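Local coordinates for clavulanic acid biosynthesis oligopeptide binding protein 2 (Streptomyces clavuligerus, PDB 2WOL) that probably binds oligopeptides as an extracellular solute-binding protein of the clavulanic acid biosynthesis pathway, at residues A[213-218]-A[228-233]; A[316-321]-A[383-388]. All blocks are in the same frame, centred on the assembly; numbering follows the deposited sequence.

Interaction 1: residues A[213-218]-A[228-233]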
ATOM      1  N   GLY A 213     -17.282   0.474  13.730  1.00  8.86           N
ATOM      2  CA  GLY A 213     -16.197   1.127  14.457  1.00  8.59           C
ATOM      3  C   GLY A 213     -16.692   2.185  15.424  1.00  8.83           C
ATOM      4  O   GLY A 213     -17.898   2.398  15.556  1.00  8.89           O
ATOM      5  N   PRO A 214     -15.758   2.855  16.120  1.00  8.63           N
ATOM      6  CA  PRO A 214     -16.104   3.890  17.103  1.00  8.87           C
ATOM      7  C   PRO A 214     -16.752   5.144  16.526  1.00  9.13           C
ATOM      8  O   PRO A 214     -17.348   5.919  17.281  1.00  8.88           O
ATOM      9  CB  PRO A 214     -14.759   4.232  17.750  1.00  8.87           C
ATOM     10  CG  PRO A 214     -13.713   3.785  16.763  1.00  8.41           C
ATOM     11  CD  PRO A 214     -14.305   2.614  16.044  1.00  9.08           C
ATOM     12  N   TYR A 215     -16.626   5.349  15.215  1.00  9.31           N
ATOM     13  CA  TYR A 215     -17.214   6.513  14.556  1.00  9.41           C
ATOM     14  C   TYR A 215     -18.080   6.110  13.381  1.00  9.98           C
ATOM     15  O   TYR A 215     -17.920   5.028  12.813  1.00 10.08           O
ATOM     16  CB  TYR A 215     -16.125   7.506  14.113  1.00  9.30           C
ATOM     17  CG  TYR A 215     -15.296   7.944  15.289  1.00  8.68           C
ATOM     18  CD1 TYR A 215     -14.230   7.162  15.732  1.00  8.21           C
ATOM     19  CD2 TYR A 215     -15.611   9.102  15.998  1.00  8.39           C
ATOM     20  CE1 TYR A 215     -13.490   7.525  16.838  1.00  8.25           C
ATOM     21  CE2 TYR A 215     -14.866   9.481  17.110  1.00  8.36           C
ATOM     22  CZ  TYR A 215     -13.808   8.684  17.520  1.00  8.30           C
ATOM     23  OH  TYR A 215     -13.047   9.016  18.615  1.00  9.06           O
ATOM     24  N   ARG A 216     -19.007   6.992  13.038  1.00 10.68           N
ATOM     25  CA  ARG A 216     -19.837   6.824  11.861  1.00 11.22           C
ATOM     26  C   ARG A 216     -19.836   8.123  11.063  1.00 11.45           C
ATOM     27  O   ARG A 216     -19.519   9.192  11.599  1.00 11.22           O
ATOM     28  CB  ARG A 216     -21.261   6.418  12.257  1.00 11.57           C
ATOM     29  CG  ARG A 216     -22.036   7.469  13.043  1.00 13.26           C
ATOM     30  CD  ARG A 216     -23.433   6.968  13.354  1.00 16.57           C
ATOM     31  NE  ARG A 216     -24.184   7.915  14.170  1.00 19.80           N
ATOM     32  CZ  ARG A 216     -25.319   7.634  14.806  1.00 21.57           C
ATOM     33  NH1 ARG A 216     -25.853   6.419  14.737  1.00 22.66           N
ATOM     34  NH2 ARG A 216     -25.920   8.577  15.520  1.00 22.03           N
ATOM     35  N   VAL A 217     -20.186   8.025   9.783  1.00 11.77           N
ATOM     36  CA  VAL A 217     -20.280   9.191   8.916  1.00 12.48           C
ATOM     37  C   VAL A 217     -21.474  10.054   9.329  1.00 12.78           C
ATOM     38  O   VAL A 217     -22.617   9.587   9.324  1.00 13.10           O
ATOM     39  CB  VAL A 217     -20.420   8.789   7.425  1.00 12.53           C
ATOM     40  CG1 VAL A 217     -20.486  10.025   6.539  1.00 12.86           C
ATOM     41  CG2 VAL A 217     -19.273   7.876   6.995  1.00 12.81           C
ATOM     42  N   ALA A 218     -21.201  11.304   9.699  1.00 13.11           N
ATOM     43  CA  ALA A 218     -22.255  12.261  10.035  1.00 13.43           C
ATOM     44  C   ALA A 218     -22.672  13.047   8.797  1.00 13.73           C
ATOM     45  O   ALA A 218     -23.861  13.312   8.584  1.00 13.77           O
ATOM     46  CB  ALA A 218     -21.792  13.206  11.134  1.00 13.66           C
ATOM     47  N   LEU A 228     -17.192  12.987  10.965  1.00 10.37           N
ATOM     48  CA  LEU A 228     -17.454  11.745  11.673  1.00 10.34           C
ATOM     49  C   LEU A 228     -17.868  12.042  13.104  1.00 10.50           C
ATOM     50  O   LEU A 228     -17.270  12.887  13.774  1.00 10.19           O
ATOM     51  CB  LEU A 228     -16.213  10.847  11.682  1.00 10.55           C
ATOM     52  CG  LEU A 228     -15.486  10.528  10.369  1.00 11.11           C
ATOM     53  CD1 LEU A 228     -14.420   9.475  10.640  1.00 11.12           C
ATOM     54  CD2 LEU A 228     -16.437  10.056   9.267  1.00 11.60           C
ATOM     55  N   GLU A 229     -18.902  11.343  13.556  1.00 10.60           N
ATOM     56  CA  GLU A 229     -19.372  11.439  14.939  1.00 11.18           C
ATOM     57  C   GLU A 229     -19.229  10.078  15.610  1.00 10.99           C
ATOM     58  O   GLU A 229     -19.031   9.072  14.934  1.00 10.91           O
ATOM     59  CB  GLU A 229     -20.835  11.908  14.978  1.00 11.11           C
ATOM     60  CG  GLU A 229     -21.792  10.978  14.235  1.00 12.25           C
ATOM     61  CD  GLU A 229     -23.234  11.443  14.252  1.00 12.63           C
ATOM     62  OE1 GLU A 229     -23.488  12.627  14.559  1.00 16.04           O
ATOM     63  OE2 GLU A 229     -24.116  10.615  13.939  1.00 15.20           O
ATOM     64  N   ARG A 230     -19.329  10.043  16.935  1.00 11.14           N
ATOM     65  CA  ARG A 230     -19.246   8.786  17.662  1.00 11.14           C
ATOM     66  C   ARG A 230     -20.366   7.825  17.273  1.00 11.20           C
ATOM     67  O   ARG A 230     -21.512   8.233  17.055  1.00 11.68           O
ATOM     68  CB  ARG A 230     -19.287   9.024  19.169  1.00 11.01           C
ATOM     69  CG  ARG A 230     -18.040   9.683  19.738  1.00 11.62           C
ATOM     70  CD  ARG A 230     -18.002   9.500  21.250  1.00 10.68           C
ATOM     71  NE  ARG A 230     -16.883  10.194  21.884  1.00 10.21           N
ATOM     72  CZ  ARG A 230     -15.647   9.709  21.968  1.00 10.40           C
ATOM     73  NH1 ARG A 230     -15.353   8.521  21.455  1.00 11.05           N
ATOM     74  NH2 ARG A 230     -14.698  10.412  22.572  1.00 10.25           N
ATOM     75  N   ASN A 231     -20.005   6.553  17.172  1.00 11.38           N
ATOM     76  CA  ASN A 231     -20.964   5.473  17.021  1.00 11.66           C
ATOM     77  C   ASN A 231     -21.472   5.112  18.421  1.00 12.15           C
ATOM     78  O   ASN A 231     -20.718   4.568  19.228  1.00 12.04           O
ATOM     79  CB  ASN A 231     -20.286   4.279  16.337  1.00 11.42           C
ATOM     80  CG  ASN A 231     -21.163   3.030  16.284  1.00 11.68           C
ATOM     81  OD1 ASN A 231     -22.253   2.981  16.852  1.00 11.56           O
ATOM     82  ND2 ASN A 231     -20.672   2.005  15.602  1.00 11.53           N
ATOM     83  N   PRO A 232     -22.754   5.408  18.708  1.00 12.87           N
ATOM     84  CA  PRO A 232     -23.252   5.236  20.079  1.00 13.16           C
ATOM     85  C   PRO A 232     -23.337   3.779  20.541  1.00 13.35           C
ATOM     86  O   PRO A 232     -23.460   3.524  21.743  1.00 13.67           O
ATOM     87  CB  PRO A 232     -24.645   5.869  20.032  1.00 13.19           C
ATOM     88  CG  PRO A 232     -25.056   5.815  18.622  1.00 13.86           C
ATOM     89  CD  PRO A 232     -23.802   5.894  17.793  1.00 12.81           C
ATOM     90  N   HIS A 233     -23.251   2.837  19.602  1.00 13.27           N
ATOM     91  CA  HIS A 233     -23.362   1.415  19.925  1.00 13.31           C
ATOM     92  C   HIS A 233     -22.029   0.670  19.942  1.00 13.30           C
ATOM     93  O   HIS A 233     -21.980  -0.521  20.265  1.00 13.09           O
ATOM     94  CB  HIS A 233     -24.344   0.729  18.975  1.00 13.49           C
ATOM     95  CG  HIS A 233     -25.760   1.171  19.162  1.00 14.42           C
ATOM     96  ND1 HIS A 233     -26.583   0.634  20.128  1.00 16.10           N
ATOM     97  CD2 HIS A 233     -26.492   2.111  18.521  1.00 15.37           C
ATOM     98  CE1 HIS A 233     -27.766   1.220  20.067  1.00 16.64           C
ATOM     99  NE2 HIS A 233     -27.737   2.121  19.102  1.00 16.53           N
TER
HETATM  100  O   HOH W   1     -16.870   6.481  19.934  1.00 14.10           O
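Arg216 and Glu229 face each other as an antiparallel hydrogen-bonded pair in the beta hairpin of strands 215-221 and 225-230, where 215-221 is an edge strand of a mixed sheet. The pair is closed by Arg216 N to Glu229 O (2.8 Å) and Glu229 N to Arg216 O (3.0 Å). From CB, the Arg216 chain turns its CG between the backbone N and the carbonyl carbon (chi1 65°) and then runs extended to NE. CG lies against Glu229 CG, and CD passes near OE2 of the same glutamate. NE then donates to Glu229 OE2 at 2.7 Å, the heart of a salt bridge; the carboxylate oxygen is met on its anti side, somewhat out of plane. At the tip, NH2 adds a weak bond to that oxygen, while Pro232 CD sits over the centre of one guanidinium face, 3.7 Å from NH1. Glu229 takes the same kind of first torsion (chi1 59°), and its CG also rests on Ala218 CB.

The other side of the hairpin carries Val217 and Leu228. Leu228 CB meets Tyr215 CB at 4.1 Å, and the side chains of both residues pack on helix 54-63. The Tyr215 ring runs alongside the Arg230 chain, its OH bonded to Pro246 O, while Arg230 NH1 donates to Ala244 O and NH2 forms a salt bridge with Asp247. A water bridges Arg230 NH1 and Pro214 O. Beyond the strands, Asn231 prolongs the pairing: its N donates almost straight to Pro214 O (2.7 Å), and ND2 reaches Gly213 O (2.8 Å). Its OD1 accepts from His233 N, forming an Asx turn. Asn231 thus binds both segments, and the salt bridge, concentrated on one carboxylate oxygen, would limit rotation of the Arg216 guanidinium.

Interaction 2: residues A[316-321]-A[383-388]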
ATOM      1  N   PHE A 316      14.855  -5.878 -25.224  1.00  9.72           N
ATOM      2  CA  PHE A 316      14.842  -6.175 -23.789  1.00  9.60           C
ATOM      3  C   PHE A 316      14.509  -7.630 -23.462  1.00  9.70           C
ATOM      4  O   PHE A 316      14.460  -8.011 -22.299  1.00  9.57           O
ATOM      5  CB  PHE A 316      13.938  -5.197 -23.039  1.00  9.32           C
ATOM      6  CG  PHE A 316      14.418  -3.785 -23.116  1.00  8.81           C
ATOM      7  CD1 PHE A 316      13.953  -2.936 -24.108  1.00  8.45           C
ATOM      8  CD2 PHE A 316      15.384  -3.322 -22.231  1.00  8.35           C
ATOM      9  CE1 PHE A 316      14.414  -1.632 -24.199  1.00  9.27           C
ATOM     10  CE2 PHE A 316      15.853  -2.016 -22.314  1.00  8.74           C
ATOM     11  CZ  PHE A 316      15.366  -1.170 -23.302  1.00  9.44           C
ATOM     12  N   ASP A 317      14.298  -8.437 -24.501  1.00 10.03           N
ATOM     13  CA  ASP A 317      14.183  -9.885 -24.355  1.00 10.66           C
ATOM     14  C   ASP A 317      15.522 -10.519 -23.972  1.00 10.30           C
ATOM     15  O   ASP A 317      15.561 -11.625 -23.425  1.00 10.86           O
ATOM     16  CB  ASP A 317      13.659 -10.509 -25.657  1.00 11.03           C
ATOM     17  CG  ASP A 317      14.517 -10.161 -26.865  1.00 12.71           C
ATOM     18  OD1 ASP A 317      14.706  -8.964 -27.155  1.00 13.47           O
ATOM     19  OD2 ASP A 317      14.993 -11.098 -27.543  1.00 17.38           O
ATOM     20  N   ASN A 318      16.608  -9.805 -24.254  1.00  9.99           N
ATOM     21  CA  ASN A 318      17.957 -10.289 -23.991  1.00  9.81           C
ATOM     22  C   ASN A 318      18.397  -9.866 -22.596  1.00  9.54           C
ATOM     23  O   ASN A 318      18.430  -8.670 -22.282  1.00  9.30           O
ATOM     24  CB  ASN A 318      18.918  -9.758 -25.060  1.00  9.84           C
ATOM     25  CG  ASN A 318      20.273 -10.430 -25.011  1.00 10.99           C
ATOM     26  OD1 ASN A 318      21.014 -10.277 -24.047  1.00 12.70           O
ATOM     27  ND2 ASN A 318      20.608 -11.176 -26.062  1.00 11.99           N
ATOM     28  N   VAL A 319      18.731 -10.848 -21.760  1.00  8.91           N
ATOM     29  CA  VAL A 319      19.141 -10.573 -20.374  1.00  8.76           C
ATOM     30  C   VAL A 319      20.329  -9.611 -20.297  1.00  8.51           C
ATOM     31  O   VAL A 319      20.453  -8.852 -19.339  1.00  8.42           O
ATOM     32  CB  VAL A 319      19.426 -11.876 -19.563  1.00  9.03           C
ATOM     33  CG1 VAL A 319      20.677 -12.590 -20.080  1.00  8.96           C
ATOM     34  CG2 VAL A 319      19.540 -11.571 -18.063  1.00  9.01           C
ATOM     35  N   HIS A 320      21.196  -9.642 -21.306  1.00  8.52           N
ATOM     36  CA  HIS A 320      22.398  -8.810 -21.292  1.00  8.32           C
ATOM     37  C   HIS A 320      22.118  -7.348 -21.590  1.00  8.38           C
ATOM     38  O   HIS A 320      22.795  -6.467 -21.057  1.00  8.36           O
ATOM     39  CB  HIS A 320      23.471  -9.413 -22.192  1.00  8.47           C
ATOM     40  CG  HIS A 320      23.947 -10.738 -21.703  1.00  8.50           C
ATOM     41  ND1 HIS A 320      23.619 -11.928 -22.315  1.00 10.68           N
ATOM     42  CD2 HIS A 320      24.674 -11.063 -20.609  1.00  7.07           C
ATOM     43  CE1 HIS A 320      24.149 -12.928 -21.632  1.00  8.51           C
ATOM     44  NE2 HIS A 320      24.791 -12.429 -20.591  1.00 10.48           N
ATOM     45  N   VAL A 321      21.106  -7.098 -22.416  1.00  8.13           N
ATOM     46  CA  VAL A 321      20.581  -5.744 -22.579  1.00  8.25           C
ATOM     47  C   VAL A 321      20.099  -5.231 -21.220  1.00  8.07           C
ATOM     48  O   VAL A 321      20.409  -4.106 -20.826  1.00  7.97           O
ATOM     49  CB  VAL A 321      19.440  -5.703 -23.616  1.00  8.55           C
ATOM     50  CG1 VAL A 321      18.621  -4.424 -23.488  1.00  8.56           C
ATOM     51  CG2 VAL A 321      20.007  -5.847 -25.023  1.00  9.15           C
ATOM     52  N   ALA A 383      27.983  -5.925 -25.457  1.00 10.17           N
ATOM     53  CA  ALA A 383      28.681  -6.837 -26.363  1.00 10.46           C
ATOM     54  C   ALA A 383      28.088  -8.248 -26.318  1.00 10.72           C
ATOM     55  O   ALA A 383      27.905  -8.881 -27.361  1.00 10.92           O
ATOM     56  CB  ALA A 383      30.168  -6.862 -26.049  1.00 10.47           C
ATOM     57  N   ALA A 384      27.765  -8.728 -25.118  1.00 10.83           N
ATOM     58  CA  ALA A 384      27.146 -10.048 -24.961  1.00 11.05           C
ATOM     59  C   ALA A 384      25.783 -10.137 -25.655  1.00 11.31           C
ATOM     60  O   ALA A 384      25.378 -11.210 -26.108  1.00 11.92           O
ATOM     61  CB  ALA A 384      27.029 -10.421 -23.491  1.00 10.75           C
ATOM     62  N   ALA A 385      25.095  -9.000 -25.747  1.00 11.53           N
ATOM     63  CA  ALA A 385      23.781  -8.921 -26.387  1.00 12.01           C
ATOM     64  C   ALA A 385      23.870  -8.822 -27.906  1.00 12.26           C
ATOM     65  O   ALA A 385      22.846  -8.858 -28.594  1.00 12.85           O
ATOM     66  CB  ALA A 385      23.000  -7.734 -25.832  1.00 11.69           C
ATOM     67  N   GLY A 386      25.085  -8.692 -28.430  1.00 12.44           N
ATOM     68  CA  GLY A 386      25.278  -8.453 -29.858  1.00 12.81           C
ATOM     69  C   GLY A 386      24.960  -7.020 -30.241  1.00 12.96           C
ATOM     70  O   GLY A 386      24.704  -6.718 -31.410  1.00 13.12           O
ATOM     71  N   LEU A 387      24.972  -6.130 -29.250  1.00 12.80           N
ATOM     72  CA  LEU A 387      24.708  -4.712 -29.473  1.00 12.86           C
ATOM     73  C   LEU A 387      25.783  -3.855 -28.805  1.00 13.05           C
ATOM     74  O   LEU A 387      25.468  -3.006 -27.965  1.00 12.78           O
ATOM     75  CB  LEU A 387      23.310  -4.334 -28.956  1.00 12.83           C
ATOM     76  CG  LEU A 387      22.103  -5.004 -29.623  1.00 12.99           C
ATOM     77  CD1 LEU A 387      20.849  -4.799 -28.792  1.00 13.31           C
ATOM     78  CD2 LEU A 387      21.879  -4.498 -31.051  1.00 12.92           C
ATOM     79  N   PRO A 388      27.062  -4.056 -29.192  1.00 13.21           N
ATOM     80  CA  PRO A 388      28.169  -3.424 -28.465  1.00 13.54           C
ATOM     81  C   PRO A 388      28.141  -1.892 -28.445  1.00 13.74           C
ATOM     82  O   PRO A 388      28.658  -1.286 -27.506  1.00 13.56           O
ATOM     83  CB  PRO A 388      29.418  -3.931 -29.203  1.00 13.61           C
ATOM     84  CG  PRO A 388      28.930  -4.368 -30.538  1.00 13.54           C
ATOM     85  CD  PRO A 388      27.547  -4.876 -30.319  1.00 13.45           C
TER
HETATM   86  O   HOH W   2      23.094 -12.681 -26.301  1.00 19.22           O
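The backbones come nearest at His320 and Ala385, whose CA atoms are 5.3 Å apart, where the start of helix 319-327 meets the end of helix 375-384. Both termini carry classical capping motifs: Asn318 is the N-cap of the first helix, and a Schellman motif, with Gly386 at positive phi, finishes the second. No direct hydrogen bond joins the segments; small apolar groups make the contact.

Ala385 CB sits at the middle of the contact. It touches Val321 CG2 at 3.6 Å and also lies beside Asn318 OD1. Val321 CG2, set anti to the carbonyl carbon by its first torsion (chi1 163° for CG1), goes on to meet Leu387 CD1 at 4.0 Å, the two side chains crossing at a slant. Pro315 touches both Val321 and Leu387, and Phe391 of strand 391-398 packs on Val321, so this apolar patch continues toward the sheet.

Ala384 CB sits over one face of the His320 ring, 3.8 Å from the ring centroid and 19° off its normal, a CH-pi contact. Val319 CG1 lies over the opposite face, so that the ring lies between two methyl groups.

Asn318 divides its amide between two tasks. With CG anti to the backbone N (chi1 -169°), OD1 turns back to accept from His320 N at 2.8 Å, in the carbonyl plane, and thereby satisfies an amide of the first helical turn. The other end of the amide links the two helix ends through solvent: a single water accepts from Asn318 ND2 at 2.9 Å and donates to Ala384 O at 2.7 Å.

Overall arrangement
Interaction 1 closes before interaction 2 opens along the chain, and they lie on opposite sides of its centre, with centres 60 Å apart and nearest atoms about 46 Å apart. They share no element. Interaction 1 pairs two neighbouring strands of a hairpin and is partly buried, whereas interaction 2 is a surface contact at two helix ends, with 61 residues between its segments. The chemistry follows: the hairpin relies on direct backbone bonds, a salt bridge and an asparagine, burying 617 Å², while the helix ends meet through methyl groups and a ring face, burying 219 Å². Each also contains a water bridge to a main-chain oxygen.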